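Local coordinates for protein Asp/Glu-specific dipeptidyl-peptidase (Flavobacterium psychrophilum, PDB 5JXF) that catalyses the removal of dipeptides from the N-terminus of oligopeptides, as a serine peptidase strictly specific for an aspartate or glutamate at the P1 position, at residues A[227-232]-A[345-350]; A[370-375]-A[386-391]; A[121-126]-A[717-722]. All blocks are in the same frame, centred on the assembly; numbering follows the deposited sequence.

Interaction 1 of 3, residues A[227-232]-A[345-350]. With ARG (arginine), chain E; ASP (aspartic acid), chain F.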
loop_
_atom_site.group_PDB
_atom_site.type_symbol
_atom_site.label_atom_id
_atom_site.label_comp_id
_atom_site.label_asym_id
_atom_site.label_seq_id
_atom_site.Cartn_x
_atom_site.Cartn_y
_atom_site.Cartn_z
ATOM N N ASP A 227 5.023 9.130 -1.297
ATOM C CA ASP A 227 3.735 9.704 -0.918
ATOM C C ASP A 227 3.153 10.769 -1.881
ATOM O O ASP A 227 2.041 11.251 -1.668
ATOM C CB ASP A 227 3.853 10.320 0.478
ATOM C CG ASP A 227 3.809 9.260 1.584
ATOM O OD1 ASP A 227 3.913 8.076 1.235
ATOM O OD2 ASP A 227 3.685 9.613 2.780
ATOM N N ASN A 228 3.898 11.157 -2.905
ATOM C CA ASN A 228 3.372 12.125 -3.886
ATOM C C ASN A 228 2.117 11.579 -4.563
ATOM O O ASN A 228 2.072 10.402 -4.929
ATOM C CB ASN A 228 4.427 12.447 -4.932
ATOM C CG ASN A 228 4.096 13.723 -5.731
ATOM O OD1 ASN A 228 3.393 14.623 -5.249
ATOM N ND2 ASN A 228 4.595 13.787 -6.951
ATOM N N TRP A 229 1.102 12.432 -4.707
ATOM C CA TRP A 229 -0.219 12.049 -5.246
ATOM C C TRP A 229 -0.944 10.981 -4.408
ATOM O O TRP A 229 -1.836 10.324 -4.911
ATOM C CB TRP A 229 -0.128 11.534 -6.689
ATOM C CG TRP A 229 0.566 12.449 -7.629
ATOM C CD1 TRP A 229 1.852 12.349 -8.065
ATOM C CD2 TRP A 229 0.014 13.605 -8.263
ATOM N NE1 TRP A 229 2.139 13.371 -8.932
ATOM C CE2 TRP A 229 1.027 14.155 -9.076
ATOM C CE3 TRP A 229 -1.240 14.224 -8.229
ATOM C CZ2 TRP A 229 0.832 15.320 -9.836
ATOM C CZ3 TRP A 229 -1.439 15.380 -8.999
ATOM C CH2 TRP A 229 -0.406 15.908 -9.793
ATOM N N VAL A 230 -0.581 10.827 -3.142
ATOM C CA VAL A 230 -1.131 9.740 -2.323
ATOM C C VAL A 230 -1.834 10.240 -1.055
ATOM O O VAL A 230 -1.318 11.106 -0.355
ATOM C CB VAL A 230 -0.021 8.747 -1.906
ATOM C CG1 VAL A 230 -0.494 7.875 -0.754
ATOM C CG2 VAL A 230 0.417 7.875 -3.094
ATOM N N TRP A 231 -3.038 9.733 -0.813
ATOM C CA TRP A 231 -3.719 9.854 0.467
ATOM C C TRP A 231 -3.775 8.448 1.129
ATOM O O TRP A 231 -3.940 7.450 0.427
ATOM C CB TRP A 231 -5.134 10.391 0.284
ATOM C CG TRP A 231 -5.871 10.546 1.577
ATOM C CD1 TRP A 231 -6.838 9.724 2.083
ATOM C CD2 TRP A 231 -5.698 11.597 2.527
ATOM N NE1 TRP A 231 -7.272 10.197 3.297
ATOM C CE2 TRP A 231 -6.584 11.344 3.595
ATOM C CE3 TRP A 231 -4.881 12.730 2.579
ATOM C CZ2 TRP A 231 -6.659 12.168 4.707
ATOM C CZ3 TRP A 231 -4.955 13.542 3.686
ATOM C CH2 TRP A 231 -5.841 13.262 4.733
ATOM N N PRO A 232 -3.635 8.352 2.463
ATOM C CA PRO A 232 -3.329 9.334 3.512
ATOM C C PRO A 232 -1.969 10.005 3.326
ATOM O O PRO A 232 -1.017 9.414 2.808
ATOM C CB PRO A 232 -3.351 8.500 4.789
ATOM C CG PRO A 232 -4.261 7.351 4.463
ATOM C CD PRO A 232 -3.974 7.034 3.042
ATOM N N TRP A 345 5.941 12.441 -13.928
ATOM C CA TRP A 345 6.187 11.026 -14.196
ATOM C C TRP A 345 5.190 10.170 -13.431
ATOM O O TRP A 345 4.557 9.268 -13.992
ATOM C CB TRP A 345 7.607 10.626 -13.815
ATOM C CG TRP A 345 7.746 9.139 -13.619
ATOM C CD1 TRP A 345 7.830 8.178 -14.599
ATOM C CD2 TRP A 345 7.799 8.434 -12.365
ATOM N NE1 TRP A 345 7.935 6.927 -14.026
ATOM C CE2 TRP A 345 7.922 7.057 -12.661
ATOM C CE3 TRP A 345 7.760 8.835 -11.023
ATOM C CZ2 TRP A 345 8.003 6.078 -11.662
ATOM C CZ3 TRP A 345 7.845 7.861 -10.033
ATOM C CH2 TRP A 345 7.964 6.500 -10.359
ATOM N N LYS A 346 5.032 10.472 -12.151
ATOM C CA LYS A 346 4.084 9.714 -11.359
ATOM C C LYS A 346 2.653 10.106 -11.684
ATOM O O LYS A 346 1.783 9.234 -11.695
ATOM C CB LYS A 346 4.338 9.881 -9.865
ATOM C CG LYS A 346 3.589 8.849 -9.025
ATOM C CD LYS A 346 3.859 9.024 -7.547
ATOM C CE LYS A 346 3.415 7.779 -6.727
ATOM N NZ LYS A 346 3.481 8.090 -5.233
ATOM N N LYS A 347 2.403 11.399 -11.953
ATOM C CA LYS A 347 1.048 11.838 -12.296
ATOM C C LYS A 347 0.513 11.016 -13.459
ATOM O O LYS A 347 -0.634 10.549 -13.448
ATOM C CB LYS A 347 0.987 13.350 -12.662
ATOM C CG LYS A 347 -0.432 13.816 -12.956
ATOM C CD LYS A 347 -0.481 15.082 -13.813
ATOM C CE LYS A 347 -1.903 15.395 -14.263
ATOM N NZ LYS A 347 -1.995 16.754 -14.851
ATOM N N TRP A 348 1.361 10.851 -14.468
ATOM C CA TRP A 348 0.952 10.227 -15.714
ATOM C C TRP A 348 0.652 8.737 -15.500
ATOM O O TRP A 348 -0.254 8.184 -16.126
ATOM C CB TRP A 348 2.026 10.442 -16.782
ATOM C CG TRP A 348 2.085 11.904 -17.250
ATOM C CD1 TRP A 348 1.068 12.808 -17.219
ATOM C CD2 TRP A 348 3.217 12.594 -17.798
ATOM N NE1 TRP A 348 1.493 14.018 -17.713
ATOM C CE2 TRP A 348 2.807 13.912 -18.079
ATOM C CE3 TRP A 348 4.536 12.224 -18.076
ATOM C CZ2 TRP A 348 3.666 14.860 -18.624
ATOM C CZ3 TRP A 348 5.385 13.166 -18.619
ATOM C CH2 TRP A 348 4.947 14.466 -18.891
ATOM N N ILE A 349 1.396 8.105 -14.600
ATOM C CA ILE A 349 1.106 6.717 -14.226
ATOM C C ILE A 349 -0.325 6.637 -13.682
ATOM O O ILE A 349 -1.156 5.901 -14.222
ATOM C CB ILE A 349 2.144 6.196 -13.212
ATOM C CG1 ILE A 349 3.501 6.064 -13.910
ATOM C CG2 ILE A 349 1.698 4.872 -12.550
ATOM C CD1 ILE A 349 4.665 5.812 -12.983
ATOM N N GLY A 350 -0.626 7.461 -12.675
ATOM C CA GLY A 350 -1.959 7.519 -12.098
ATOM C C GLY A 350 -3.055 7.893 -13.072
ATOM O O GLY A 350 -4.151 7.338 -13.038
HETATM N N ARG E . 2.102 16.465 -6.371
HETATM C CA ARG E . 2.245 17.886 -6.091
HETATM C C ARG E . 1.635 18.675 -7.255
HETATM O O ARG E . 2.034 18.491 -8.401
HETATM C CB ARG E . 3.718 18.255 -5.877
HETATM C CG ARG E . 4.362 17.610 -4.640
HETATM C CD ARG E . 5.853 17.940 -4.540
HETATM N NE ARG E . 6.587 17.494 -5.720
HETATM C CZ ARG E . 7.180 16.302 -5.832
HETATM N NH1 ARG E . 7.136 15.430 -4.824
HETATM N NH2 ARG E . 7.826 15.978 -6.952
HETATM N N ASP F . 0.651 19.522 -6.966
HETATM C CA ASP F . -0.069 20.258 -8.012
HETATM C C ASP F . 0.454 21.659 -8.273
HETATM O O ASP F . -0.325 22.606 -8.425
HETATM C CB ASP F . -1.570 20.326 -7.675
HETATM C CG ASP F . -2.340 19.098 -8.146
HETATM O OD1 ASP F . -1.859 18.408 -9.060
HETATM O OD2 ASP F . -3.441 18.829 -7.613
#

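Interaction 2 of 3, residues A[370-375]-A[386-391]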
loop_
_atom_site.group_PDB
_atom_site.type_symbol
_atom_site.label_atom_id
_atom_site.label_comp_id
_atom_site.label_asym_id
_atom_site.label_seq_id
_atom_site.Cartn_x
_atom_site.Cartn_y
_atom_site.Cartn_z
ATOM N N ASP A 370 -24.532 10.086 -28.157
ATOM C CA ASP A 370 -25.687 10.901 -27.784
ATOM C C ASP A 370 -25.496 12.340 -28.244
ATOM O O ASP A 370 -26.457 13.094 -28.388
ATOM C CB ASP A 370 -25.907 10.868 -26.269
ATOM C CG ASP A 370 -27.048 11.768 -25.826
ATOM O OD1 ASP A 370 -28.035 11.902 -26.580
ATOM O OD2 ASP A 370 -26.950 12.359 -24.731
ATOM N N PHE A 371 -24.240 12.715 -28.456
ATOM C CA PHE A 371 -23.896 14.056 -28.911
ATOM C C PHE A 371 -24.529 14.333 -30.267
ATOM O O PHE A 371 -25.346 15.236 -30.415
ATOM C CB PHE A 371 -22.374 14.218 -28.992
ATOM C CG PHE A 371 -21.928 15.466 -29.706
ATOM C CD1 PHE A 371 -22.058 16.708 -29.107
ATOM C CD2 PHE A 371 -21.367 15.395 -30.978
ATOM C CE1 PHE A 371 -21.645 17.855 -29.762
ATOM C CE2 PHE A 371 -20.952 16.542 -31.638
ATOM C CZ PHE A 371 -21.091 17.771 -31.030
ATOM N N GLN A 372 -24.139 13.531 -31.248
ATOM C CA GLN A 372 -24.645 13.651 -32.606
ATOM C C GLN A 372 -26.138 13.369 -32.710
ATOM O O GLN A 372 -26.809 13.874 -33.612
ATOM C CB GLN A 372 -23.871 12.717 -33.525
ATOM C CG GLN A 372 -23.543 13.326 -34.869
ATOM C CD GLN A 372 -22.348 12.658 -35.522
ATOM O OE1 GLN A 372 -21.493 12.123 -34.846
ATOM N NE2 GLN A 372 -22.316 12.645 -36.836
ATOM N N GLN A 373 -26.655 12.570 -31.782
ATOM C CA GLN A 373 -28.095 12.350 -31.691
ATOM C C GLN A 373 -28.777 13.642 -31.257
ATOM O O GLN A 373 -29.997 13.780 -31.344
ATOM C CB GLN A 373 -28.418 11.216 -30.714
ATOM N N LYS A 374 -27.970 14.589 -30.792
ATOM C CA LYS A 374 -28.464 15.887 -30.372
ATOM C C LYS A 374 -28.125 16.969 -31.397
ATOM O O LYS A 374 -28.663 18.072 -31.324
ATOM C CB LYS A 374 -27.897 16.255 -28.996
ATOM N N VAL A 375 -27.246 16.670 -32.351
ATOM C CA VAL A 375 -26.959 17.644 -33.402
ATOM C C VAL A 375 -27.984 17.508 -34.516
ATOM O O VAL A 375 -28.207 18.450 -35.275
ATOM C CB VAL A 375 -25.537 17.500 -34.002
ATOM C CG1 VAL A 375 -24.511 17.295 -32.905
ATOM C CG2 VAL A 375 -25.476 16.383 -35.036
ATOM N N ASN A 386 -20.164 15.890 -38.339
ATOM C CA ASN A 386 -18.937 15.410 -38.952
ATOM C C ASN A 386 -17.730 15.463 -38.006
ATOM O O ASN A 386 -16.854 14.600 -38.075
ATOM C CB ASN A 386 -18.657 16.228 -40.213
ATOM C CG ASN A 386 -19.477 15.763 -41.418
ATOM O OD1 ASN A 386 -19.820 14.581 -41.556
ATOM N ND2 ASN A 386 -19.757 16.693 -42.316
ATOM N N LEU A 387 -17.712 16.468 -37.123
ATOM C CA LEU A 387 -16.679 16.649 -36.090
ATOM C C LEU A 387 -16.044 15.359 -35.574
ATOM O O LEU A 387 -14.839 15.162 -35.689
ATOM C CB LEU A 387 -17.268 17.405 -34.895
ATOM C CG LEU A 387 -17.691 18.855 -35.114
ATOM C CD1 LEU A 387 -18.311 19.413 -33.839
ATOM C CD2 LEU A 387 -16.509 19.705 -35.569
ATOM N N LEU A 388 -16.868 14.482 -35.015
ATOM C CA LEU A 388 -16.378 13.231 -34.451
ATOM C C LEU A 388 -15.633 12.386 -35.489
ATOM O O LEU A 388 -14.622 11.756 -35.174
ATOM C CB LEU A 388 -17.538 12.440 -33.845
ATOM C CG LEU A 388 -18.224 13.114 -32.650
ATOM C CD1 LEU A 388 -19.444 12.326 -32.197
ATOM C CD2 LEU A 388 -17.246 13.293 -31.491
ATOM N N ALA A 389 -16.118 12.391 -36.727
ATOM C CA ALA A 389 -15.461 11.640 -37.793
ATOM C C ALA A 389 -14.127 12.280 -38.167
ATOM O O ALA A 389 -13.128 11.582 -38.362
ATOM C CB ALA A 389 -16.365 11.538 -39.010
ATOM N N ASP A 390 -14.110 13.608 -38.262
ATOM C CA ASP A 390 -12.877 14.329 -38.562
ATOM C C ASP A 390 -11.823 14.084 -37.483
ATOM O O ASP A 390 -10.660 13.816 -37.787
ATOM C CB ASP A 390 -13.147 15.828 -38.714
ATOM C CG ASP A 390 -13.942 16.153 -39.963
ATOM O OD1 ASP A 390 -13.693 15.506 -40.998
ATOM O OD2 ASP A 390 -14.807 17.056 -39.919
ATOM N N PHE A 391 -12.239 14.157 -36.223
ATOM C CA PHE A 391 -11.336 13.899 -35.112
ATOM C C PHE A 391 -10.619 12.565 -35.269
ATOM O O PHE A 391 -9.390 12.500 -35.195
ATOM C CB PHE A 391 -12.092 13.921 -33.783
ATOM C CG PHE A 391 -12.299 15.297 -33.225
ATOM C CD1 PHE A 391 -12.753 16.328 -34.008
ATOM C CD2 PHE A 391 -11.992 15.566 -31.927
ATOM C CE1 PHE A 391 -12.943 17.573 -33.464
ATOM C CE2 PHE A 391 -12.165 16.812 -31.392
ATOM C CZ PHE A 391 -12.627 17.815 -32.154
#

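Interaction 3 of 3, residues A[121-126]-A[717-722]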
loop_
_atom_site.group_PDB
_atom_site.type_symbol
_atom_site.label_atom_id
_atom_site.label_comp_id
_atom_site.label_asym_id
_atom_site.label_seq_id
_atom_site.Cartn_x
_atom_site.Cartn_y
_atom_site.Cartn_z
ATOM N N GLY A 121 15.567 23.960 6.471
ATOM C CA GLY A 121 14.550 24.981 6.489
ATOM C C GLY A 121 15.206 26.338 6.640
ATOM O O GLY A 121 16.437 26.460 6.615
ATOM N N PHE A 122 14.380 27.368 6.794
ATOM C CA PHE A 122 14.878 28.732 6.881
ATOM C C PHE A 122 13.823 29.611 7.527
ATOM O O PHE A 122 12.634 29.453 7.254
ATOM C CB PHE A 122 15.250 29.270 5.489
ATOM C CG PHE A 122 15.385 30.763 5.438
ATOM C CD1 PHE A 122 14.301 31.557 5.115
ATOM C CD2 PHE A 122 16.585 31.371 5.744
ATOM C CE1 PHE A 122 14.418 32.923 5.091
ATOM C CE2 PHE A 122 16.704 32.736 5.713
ATOM C CZ PHE A 122 15.622 33.513 5.388
ATOM N N TRP A 123 14.257 30.539 8.381
ATOM C CA TRP A 123 13.328 31.387 9.124
ATOM C C TRP A 123 13.876 32.784 9.413
ATOM O O TRP A 123 14.749 32.962 10.260
ATOM C CB TRP A 123 12.930 30.703 10.429
ATOM C CG TRP A 123 12.226 29.422 10.161
ATOM C CD1 TRP A 123 12.782 28.181 10.119
ATOM C CD2 TRP A 123 10.846 29.258 9.812
ATOM N NE1 TRP A 123 11.834 27.254 9.792
ATOM C CE2 TRP A 123 10.633 27.883 9.606
ATOM C CE3 TRP A 123 9.767 30.138 9.671
ATOM C CZ2 TRP A 123 9.387 27.360 9.277
ATOM C CZ3 TRP A 123 8.531 29.624 9.337
ATOM C CH2 TRP A 123 8.351 28.245 9.138
ATOM N N ALA A 124 13.343 33.768 8.689
ATOM C CA ALA A 124 13.702 35.164 8.880
ATOM C C ALA A 124 13.190 35.667 10.215
ATOM O O ALA A 124 11.996 35.894 10.376
ATOM C CB ALA A 124 13.144 36.016 7.745
ATOM N N MET A 125 14.098 35.838 11.169
ATOM C CA MET A 125 13.731 36.232 12.530
ATOM C C MET A 125 13.302 37.695 12.631
ATOM O O MET A 125 12.665 38.105 13.596
ATOM C CB MET A 125 14.894 35.955 13.485
ATOM C CG MET A 125 15.073 34.474 13.790
ATOM S SD MET A 125 13.488 33.770 14.276
ATOM C CE MET A 125 13.840 32.011 14.258
ATOM N N LYS A 126 13.666 38.476 11.627
ATOM C CA LYS A 126 13.173 39.833 11.497
ATOM C C LYS A 126 13.202 40.217 10.015
ATOM O O LYS A 126 13.920 39.609 9.217
ATOM C CB LYS A 126 13.988 40.792 12.378
ATOM C CG LYS A 126 15.448 40.971 12.001
ATOM C CD LYS A 126 16.188 41.690 13.132
ATOM C CE LYS A 126 17.478 42.342 12.654
ATOM N NZ LYS A 126 17.385 42.803 11.234
ATOM N N LYS A 717 7.213 32.499 16.302
ATOM C CA LYS A 717 5.972 33.088 16.811
ATOM C C LYS A 717 5.702 34.508 16.282
ATOM O O LYS A 717 4.545 34.914 16.149
ATOM C CB LYS A 717 5.999 33.117 18.345
ATOM C CG LYS A 717 4.631 33.291 19.003
ATOM C CD LYS A 717 4.057 31.943 19.446
ATOM C CE LYS A 717 2.676 32.072 20.086
ATOM N NZ LYS A 717 1.677 31.180 19.436
ATOM N N HIS A 718 6.761 35.258 15.986
ATOM C CA HIS A 718 6.605 36.646 15.543
ATOM C C HIS A 718 5.826 36.717 14.226
ATOM O O HIS A 718 5.066 37.652 14.007
ATOM C CB HIS A 718 7.965 37.340 15.394
ATOM C CG HIS A 718 8.849 36.722 14.356
ATOM N ND1 HIS A 718 9.447 35.491 14.523
ATOM C CD2 HIS A 718 9.229 37.163 13.131
ATOM C CE1 HIS A 718 10.160 35.201 13.448
ATOM N NE2 HIS A 718 10.044 36.198 12.587
ATOM N N LEU A 719 5.981 35.709 13.368
ATOM C CA LEU A 719 5.203 35.682 12.136
ATOM C C LEU A 719 3.734 35.440 12.447
ATOM O O LEU A 719 2.852 35.931 11.739
ATOM C CB LEU A 719 5.727 34.625 11.180
ATOM C CG LEU A 719 7.205 34.796 10.849
ATOM C CD1 LEU A 719 7.672 33.620 9.999
ATOM C CD2 LEU A 719 7.451 36.135 10.138
ATOM N N ILE A 720 3.465 34.706 13.522
ATOM C CA ILE A 720 2.087 34.444 13.908
ATOM C C ILE A 720 1.413 35.693 14.465
ATOM O O ILE A 720 0.239 35.945 14.198
ATOM C CB ILE A 720 2.004 33.320 14.949
ATOM C CG1 ILE A 720 2.606 32.042 14.368
ATOM C CG2 ILE A 720 0.559 33.109 15.402
ATOM C CD1 ILE A 720 2.245 30.811 15.128
ATOM N N ASN A 721 2.161 36.474 15.235
ATOM C CA ASN A 721 1.625 37.690 15.840
ATOM C C ASN A 721 1.083 38.634 14.772
ATOM O O ASN A 721 0.223 39.472 15.042
ATOM C CB ASN A 721 2.697 38.391 16.684
ATOM C CG ASN A 721 3.074 37.595 17.934
ATOM O OD1 ASN A 721 2.263 36.834 18.464
ATOM N ND2 ASN A 721 4.301 37.782 18.415
ATOM N N GLU A 722 1.594 38.455 13.557
ATOM C CA GLU A 722 1.219 39.227 12.377
ATOM C C GLU A 722 -0.160 38.816 11.866
ATOM O O GLU A 722 -0.824 39.577 11.177
ATOM C CB GLU A 722 2.268 39.008 11.286
ATOM C CG GLU A 722 2.547 40.145 10.380
ATOM C CD GLU A 722 3.628 39.788 9.376
ATOM O OE1 GLU A 722 4.696 39.297 9.793
ATOM O OE2 GLU A 722 3.389 39.970 8.163
#

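Interaction 1 of 3, residues A[227-232]-A[345-350]
The dipeptide pocket of this S46 peptidase is walled in part by Asn228 and Trp229, which sit at the middle of a type II beta turn from Asp227 to Val230 and lean on Lys346 and Lys347 of helix 328-357. It illustrates how a turn that reads a ligand can be held from behind by a helix. The central peptide of the turn offers its carbonyl to the helix: Lys346 NZ donates to Asn228 O over 2.7 Å, in the carbonyl plane with a C=O...N angle of 145°. Lys346 gets there by being extended throughout, CG anti to its own N (chi1 -166°), with CD running past the indole edge 3.9 Å from Trp229 CD1. The same ammonium also bonds Asp225 O, so two backbone oxygens fix its end. Lys347 works on the flat of the ring. Its CG lies over the Trp229 six-membered ring, 4.0 Å from the centroid, in a CH-pi contact, while its ammonium continues to a salt bridge with Asp688. The opposite indole face looks onto the amino group of the bound arginine, and Trp229 NE1 bonds Asn343 O, which helps to set the rotation of the ring. Beyond the ring, the bound aspartate reaches Arg680, probably the determinant of P1 specificity. The bound arginine is also hydrogen-bonded to Asn343 and Asp679; Asn228 takes its amino group, the arginine N donating to Asn228 OD1 at 2.5 Å.

Interaction 2 of 3, residues A[370-375]-A[386-391]
Phe371 O receives the amide of Lys374 at an N...O distance of 2.7 Å, a bond spanning three residues on helix 360-375, and the side chain of the same Phe371 turns toward Leu387 and Leu388 of helix 386-415. Its CG stands anti to the backbone N (chi1 169°), which carries the ring out into the space between the two helices. There Leu388 CD1 comes to 3.8 Å from Phe371 CD2, approaching obliquely. Leu387 CD1 lies instead near the ring plane, at the edge, with Phe371 CZ 4.3 Å away. The two segments make a helical hairpin in the alpha-helical part of the enzyme, their short axes at 140° and 10.7 Å apart at closest approach, joined by a ten-residue connection without regular structure. Helix 547-571 packs against both arms: Tyr564 meets Phe371 edge-to-face, and Leu560 touches Leu387. Gln372 borders this apolar patch with an extended side chain that slides past Leu388 in the opposite sense. Its amide oxygen OE1 rests 3.4 Å from Leu388 CD1, a van der Waals touch. On the Phe371 side, one face of the ring is backed by Val375 CG1, 3.8 Å above its plane.

Interaction 3 of 3, residues A[121-126]-A[717-722]
His718 points its imidazole at the loop after strand 122-123 with its plane aimed at one carbonyl and its face beneath another. NE2 donates to Ala124 O over 3.0 Å, at an N-H...O angle of 153°; the oxygen lies in the plane of the imidazole and is approached on a lone pair. The next carbonyl is used differently: Met125 O stands 3.3 Å above the ring plane, offset toward the rim, where the angle is too poor for a hydrogen bond to NE2. Leu719 CG backs the other face, so the ring is sandwiched between a peptide oxygen and an aliphatic branch point. The first torsion of His718 (chi1 63°) tucks CG between the backbone N and the carbonyl carbon, and from there the ring extends across to the loop. Met125 crosses it at about a right angle, its SD 3.7 Å from His718 CE1, an oblique sulfur-aromatic contact. A leucine in place of His718 would probably leave Ala124 O without its side-chain donor and Met125 SD without an aromatic partner. Alongside, the contact becomes purely apolar: Leu719 CD1 meets the six-membered ring of Trp123 at its edge, 4.1 Å from CE3. The principle exemplified is that of a directional bond set beside hydrophobic packing. In the fold, the short helix 717-721 docks on the antiparallel sheet that bears strand 122-123, whose neighbour is strand 197-214; Val212 there bonds the Ala124 backbone and touches Leu719. Helix 703-713 packs Val710 on Trp123, and Glu722 forms a salt bridge with Arg242 of strand 239-245.

How the interactions relate
Taken together, the three contacts sample the pocket and two distant parts of the same chain. Interaction 3 closes the largest loop, bringing a C-terminal helix back to a sheet near the start of the chain, and interactions 1 and 2 are nested within it, one after the other. The centre of interaction 1 lies about 34 Å from that of interaction 2 and about 32 Å from that of interaction 3, while the centres of interactions 2 and 3 are about 58 Å apart, on opposite sides of the chain's centre. Helices 328-357 and 360-375 follow each other, so the helical region runs from the substrate pocket out to the hairpin. Interaction 1 alone touches the bound dipeptide; the others are structural packing.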